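Local coordinates for acyl carrier protein (Thermotoga maritima MSB8, PDB 6LVU) that probably carries the growing fatty acid chain through fatty acid biosynthesis, at residues Gly37-Ser40 and Leu41-Val44; Arg4-Ile7 and Phe8-Lys12. All blocks are in the same frame, centred on the assembly; numbering follows the deposited sequence.

Contact 1. Residues Gly37-Ser40 and Leu41-Val44; sequences GADS and LDLV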
loop_
_atom_site.group_PDB
_atom_site.type_symbol
_atom_site.label_atom_id
_atom_site.label_comp_id
_atom_site.label_asym_id
_atom_site.label_seq_id
_atom_site.Cartn_x
_atom_site.Cartn_y
_atom_site.Cartn_z
ATOM N N GLY A 37 -6.501 -0.168 10.504
ATOM C CA GLY A 37 -7.648 -1.037 10.699
ATOM C C GLY A 37 -7.836 -2.129 9.672
ATOM O O GLY A 37 -8.909 -2.747 9.636
ATOM N N ALA A 38 -6.849 -2.378 8.819
ATOM C CA ALA A 38 -7.001 -3.470 7.879
ATOM C C ALA A 38 -6.854 -4.810 8.606
ATOM O O ALA A 38 -6.461 -4.873 9.771
ATOM C CB ALA A 38 -5.970 -3.353 6.762
ATOM N N ASP A 39 -7.141 -5.896 7.891
ATOM C CA ASP A 39 -6.946 -7.242 8.408
ATOM C C ASP A 39 -5.895 -7.932 7.545
ATOM O O ASP A 39 -5.445 -7.396 6.526
ATOM C CB ASP A 39 -8.260 -8.050 8.433
ATOM C CG ASP A 39 -8.997 -8.021 7.104
ATOM O OD1 ASP A 39 -8.419 -8.484 6.095
ATOM O OD2 ASP A 39 -10.170 -7.578 7.065
ATOM N N SER A 40 -5.486 -9.129 7.962
ATOM C CA SER A 40 -4.442 -9.821 7.215
ATOM C C SER A 40 -4.901 -10.323 5.855
ATOM O O SER A 40 -4.080 -10.890 5.123
ATOM C CB SER A 40 -3.881 -10.983 8.017
ATOM O OG SER A 40 -2.662 -11.409 7.432
ATOM N N LEU A 41 -6.172 -10.148 5.500
ATOM C CA LEU A 41 -6.676 -10.525 4.185
ATOM C C LEU A 41 -6.692 -9.360 3.213
ATOM O O LEU A 41 -6.592 -9.567 2.000
ATOM C CB LEU A 41 -8.103 -11.061 4.297
ATOM C CG LEU A 41 -8.330 -12.411 4.950
ATOM C CD1 LEU A 41 -8.489 -12.223 6.442
ATOM C CD2 LEU A 41 -9.565 -13.053 4.342
ATOM N N ASP A 42 -6.800 -8.141 3.734
ATOM C CA ASP A 42 -6.992 -6.971 2.893
ATOM C C ASP A 42 -5.779 -6.686 2.027
ATOM O O ASP A 42 -5.913 -6.075 0.960
ATOM C CB ASP A 42 -7.311 -5.750 3.752
ATOM C CG ASP A 42 -8.622 -5.885 4.486
ATOM O OD1 ASP A 42 -9.455 -6.690 4.034
ATOM O OD2 ASP A 42 -8.827 -5.176 5.495
ATOM N N LEU A 43 -4.590 -7.116 2.448
ATOM C CA LEU A 43 -3.399 -6.619 1.772
ATOM C C LEU A 43 -3.233 -7.240 0.384
ATOM O O LEU A 43 -2.761 -6.566 -0.537
ATOM C CB LEU A 43 -2.171 -6.857 2.663
ATOM C CG LEU A 43 -0.767 -6.335 2.307
ATOM C CD1 LEU A 43 -0.149 -7.104 1.189
ATOM C CD2 LEU A 43 -0.793 -4.871 1.930
ATOM N N VAL A 44 -3.677 -8.486 0.174
ATOM C CA VAL A 44 -3.463 -9.089 -1.143
ATOM C C VAL A 44 -4.352 -8.432 -2.207
ATOM O O VAL A 44 -3.925 -8.248 -3.349
ATOM C CB VAL A 44 -3.629 -10.620 -1.101
ATOM C CG1 VAL A 44 -5.057 -11.020 -1.204
ATOM C CG2 VAL A 44 -2.835 -11.259 -2.239
#

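Contact 2. Residues Arg4-Ile7 and Phe8-Lys12; sequences REEI and FSKVK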
loop_
_atom_site.group_PDB
_atom_site.type_symbol
_atom_site.label_atom_id
_atom_site.label_comp_id
_atom_site.label_asym_id
_atom_site.label_seq_id
_atom_site.Cartn_x
_atom_site.Cartn_y
_atom_site.Cartn_z
ATOM N N ARG A 4 8.478 9.222 -5.907
ATOM C CA ARG A 4 7.930 8.750 -4.637
ATOM C C ARG A 4 6.648 9.485 -4.294
ATOM O O ARG A 4 5.663 8.871 -3.860
ATOM C CB ARG A 4 8.917 8.923 -3.485
ATOM C CG ARG A 4 8.377 8.276 -2.167
ATOM C CD ARG A 4 9.474 7.754 -1.278
ATOM N NE ARG A 4 8.995 6.909 -0.182
ATOM C CZ ARG A 4 9.386 5.650 0.003
ATOM N NH1 ARG A 4 10.237 5.087 -0.844
ATOM N NH2 ARG A 4 8.924 4.949 1.030
ATOM N N GLU A 5 6.650 10.810 -4.476
ATOM C CA GLU A 5 5.473 11.605 -4.165
ATOM C C GLU A 5 4.300 11.186 -5.044
ATOM O O GLU A 5 3.153 11.148 -4.579
ATOM C CB GLU A 5 5.796 13.093 -4.316
ATOM C CG GLU A 5 6.538 13.689 -3.098
ATOM C CD GLU A 5 7.257 15.021 -3.445
ATOM O OE1 GLU A 5 6.963 15.634 -4.503
ATOM O OE2 GLU A 5 8.106 15.465 -2.646
ATOM N N GLU A 6 4.574 10.831 -6.308
ATOM C CA GLU A 6 3.527 10.333 -7.198
ATOM C C GLU A 6 2.996 8.989 -6.717
ATOM O O GLU A 6 1.783 8.790 -6.607
ATOM C CB GLU A 6 4.053 10.177 -8.624
ATOM C CG GLU A 6 3.058 9.419 -9.520
ATOM C CD GLU A 6 3.565 9.154 -10.941
ATOM O OE1 GLU A 6 4.768 9.352 -11.217
ATOM O OE2 GLU A 6 2.741 8.744 -11.790
ATOM N N ILE A 7 3.903 8.049 -6.455
ATOM C CA ILE A 7 3.506 6.720 -6.021
ATOM C C ILE A 7 2.748 6.806 -4.709
ATOM O O ILE A 7 1.672 6.215 -4.552
ATOM C CB ILE A 7 4.746 5.822 -5.888
ATOM C CG1 ILE A 7 5.407 5.648 -7.250
ATOM C CG2 ILE A 7 4.373 4.469 -5.272
ATOM C CD1 ILE A 7 6.786 5.058 -7.170
ATOM N N PHE A 8 3.289 7.560 -3.752
ATOM C CA PHE A 8 2.658 7.651 -2.441
ATOM C C PHE A 8 1.268 8.293 -2.514
ATOM O O PHE A 8 0.345 7.871 -1.808
ATOM C CB PHE A 8 3.559 8.424 -1.472
ATOM C CG PHE A 8 2.865 8.806 -0.215
ATOM C CD1 PHE A 8 2.453 10.108 -0.000
ATOM C CD2 PHE A 8 2.564 7.851 0.730
ATOM C CE1 PHE A 8 1.782 10.452 1.156
ATOM C CE2 PHE A 8 1.885 8.183 1.880
ATOM C CZ PHE A 8 1.498 9.481 2.096
ATOM N N SER A 9 1.101 9.321 -3.344
ATOM C CA SER A 9 -0.223 9.928 -3.494
ATOM C C SER A 9 -1.244 8.917 -3.994
ATOM O O SER A 9 -2.374 8.861 -3.495
ATOM C CB SER A 9 -0.160 11.118 -4.443
ATOM O OG SER A 9 -1.474 11.609 -4.660
ATOM N N LYS A 10 -0.882 8.135 -5.013
ATOM C CA LYS A 10 -1.807 7.141 -5.560
ATOM C C LYS A 10 -2.023 5.983 -4.594
ATOM O O LYS A 10 -3.129 5.424 -4.517
ATOM C CB LYS A 10 -1.295 6.629 -6.905
ATOM C CG LYS A 10 -1.283 7.696 -8.034
ATOM C CD LYS A 10 -0.714 7.059 -9.319
ATOM C CE LYS A 10 -1.101 7.796 -10.581
ATOM N NZ LYS A 10 -0.032 8.720 -11.031
ATOM N N VAL A 11 -0.968 5.567 -3.891
ATOM C CA VAL A 11 -1.138 4.520 -2.889
ATOM C C VAL A 11 -2.106 4.991 -1.822
ATOM O O VAL A 11 -2.945 4.227 -1.329
ATOM C CB VAL A 11 0.225 4.129 -2.287
ATOM C CG1 VAL A 11 0.018 3.464 -0.934
ATOM C CG2 VAL A 11 1.003 3.200 -3.250
ATOM N N LYS A 12 -2.025 6.271 -1.475
ATOM C CA LYS A 12 -2.821 6.790 -0.377
ATOM C C LYS A 12 -4.291 6.873 -0.765
ATOM O O LYS A 12 -5.169 6.525 0.032
ATOM C CB LYS A 12 -2.265 8.155 0.036
ATOM C CG LYS A 12 -3.201 9.002 0.866
ATOM C CD LYS A 12 -2.501 10.278 1.312
ATOM C CE LYS A 12 -2.206 11.172 0.115
ATOM N NZ LYS A 12 -1.418 12.380 0.479
#

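Contact 1. Residues Gly37-Ser40 and Leu41-Val44
Asp39 and Asp42 face each other where the extended backbone of Ala38 and Asp39 turns at Ser40 into a helix, and the N-H of Asp42 comes back to Asp39 O at 3.2 Å. Asp39 and Asp42 form a capping box, each side chain accepting from the other's backbone N-H. Asp39 OD1 accepts the N-H of Leu41 on its anti lone pair at 2.9 Å, and the same oxygen takes a weak bond from Asp42 N, its N-H...O angle being only 123°. In return, Asp39 N donates to Asp42 OD2 over 3.0 Å, reaching that oxygen from above the carboxylate plane. Asp39 can bend over the turn because its CG lies between its own backbone N and carbonyl carbon (chi1 51°). The two side chains cross at about a right angle, with carboxylate planes 51° apart, and the closest oxygens, OD1 of Asp39 and OD1 of Asp42, are 2.9 Å apart. Two like charges so close would probably raise the proton affinity of the pair; the backbone N-H groups probably offset part of that cost. Ala38 CB packs against Asp42 OD2 at 3.6 Å. Ser40, the predicted phosphopantetheine attachment residue, thus sits on the capped turn, unmodified in this crystal. The turn opens helix 42-54, Ala38 is tied by a backbone bond to Leu32 in the preceding loop, and Leu43 and Val44 rest on Leu63 in the loop before helix 69-79.

Contact 2. Residues Arg4-Ile7 and Phe8-Lys12
Glu6 and Lys10, one turn apart on helix 4-19 of the acyl carrier fold, join their side chains in an i to i+4 salt bridge. The backbone beneath them is regular alpha helix: Phe8 N bonds to Arg4 O at 2.7 Å, and the same i to i+4 pattern repeats from Ser9 N to Glu5 O, Lys10 N to Glu6 O and Val11 N to Ile7 O.

Followed outward, Lys10 begins with CB near the carbonyl oxygens of Glu6 and Ile7, 3.8 Å from each. CG lies beside its own backbone N (chi1 -66°), which brings it 3.6 Å from Glu6 O, and CD remains near that oxygen. CE then approaches Glu6 OE2, and a bend in the last torsion (chi4 98°) turns NZ onto the carboxylate. Glu6 is extended beyond CG and runs alongside Lys10 in the same direction. An alanine in place of Lys10 would probably leave the Glu6 carboxylate without this mate and set its extended chain free to turn.

The inner side of the helix is apolar. Ile7 CG2 approaches Val11 CG2 at 4.1 Å, the two side chains crossing obliquely, and both residues pack on Phe54 of helix 42-54 and Ile76 of helix 69-79. Arg4 fastens the start of the helix through its guanidinium group, with NH1 bonded to Ser74 OG and salt-bridged to Glu77, while NH2 forms a salt bridge with Glu28. Phe8 CB lies 3.2 Å from Arg4 O. At the salt bridge itself, Lys10 NZ meets the anti lone pair of Glu6 OE2 at 2.9 Å.

In the fold
Contact 2 comes first along the chain, on helix 4-19, and contact 1 opens the next helix, 42-54. Their centres lie 19 Å apart on opposite sides of the chain's centre; the nearest atoms approach to about 9 Å without touching. The connection is indirect: Phe50 and Phe54, further along the helix that contact 1 begins, receive side chains of contact 2. Contact 1 holds Ser40, where the phosphopantetheine arm is predicted to attach, whereas contact 2 lies away from that site. Zinc ions lie near both: Asp45 and Asp49, just beyond contact 1, are zinc ligands; a zinc ion lies about 10 Å from the Asp42 side chain, and one lies about 5 Å from that of Ser9.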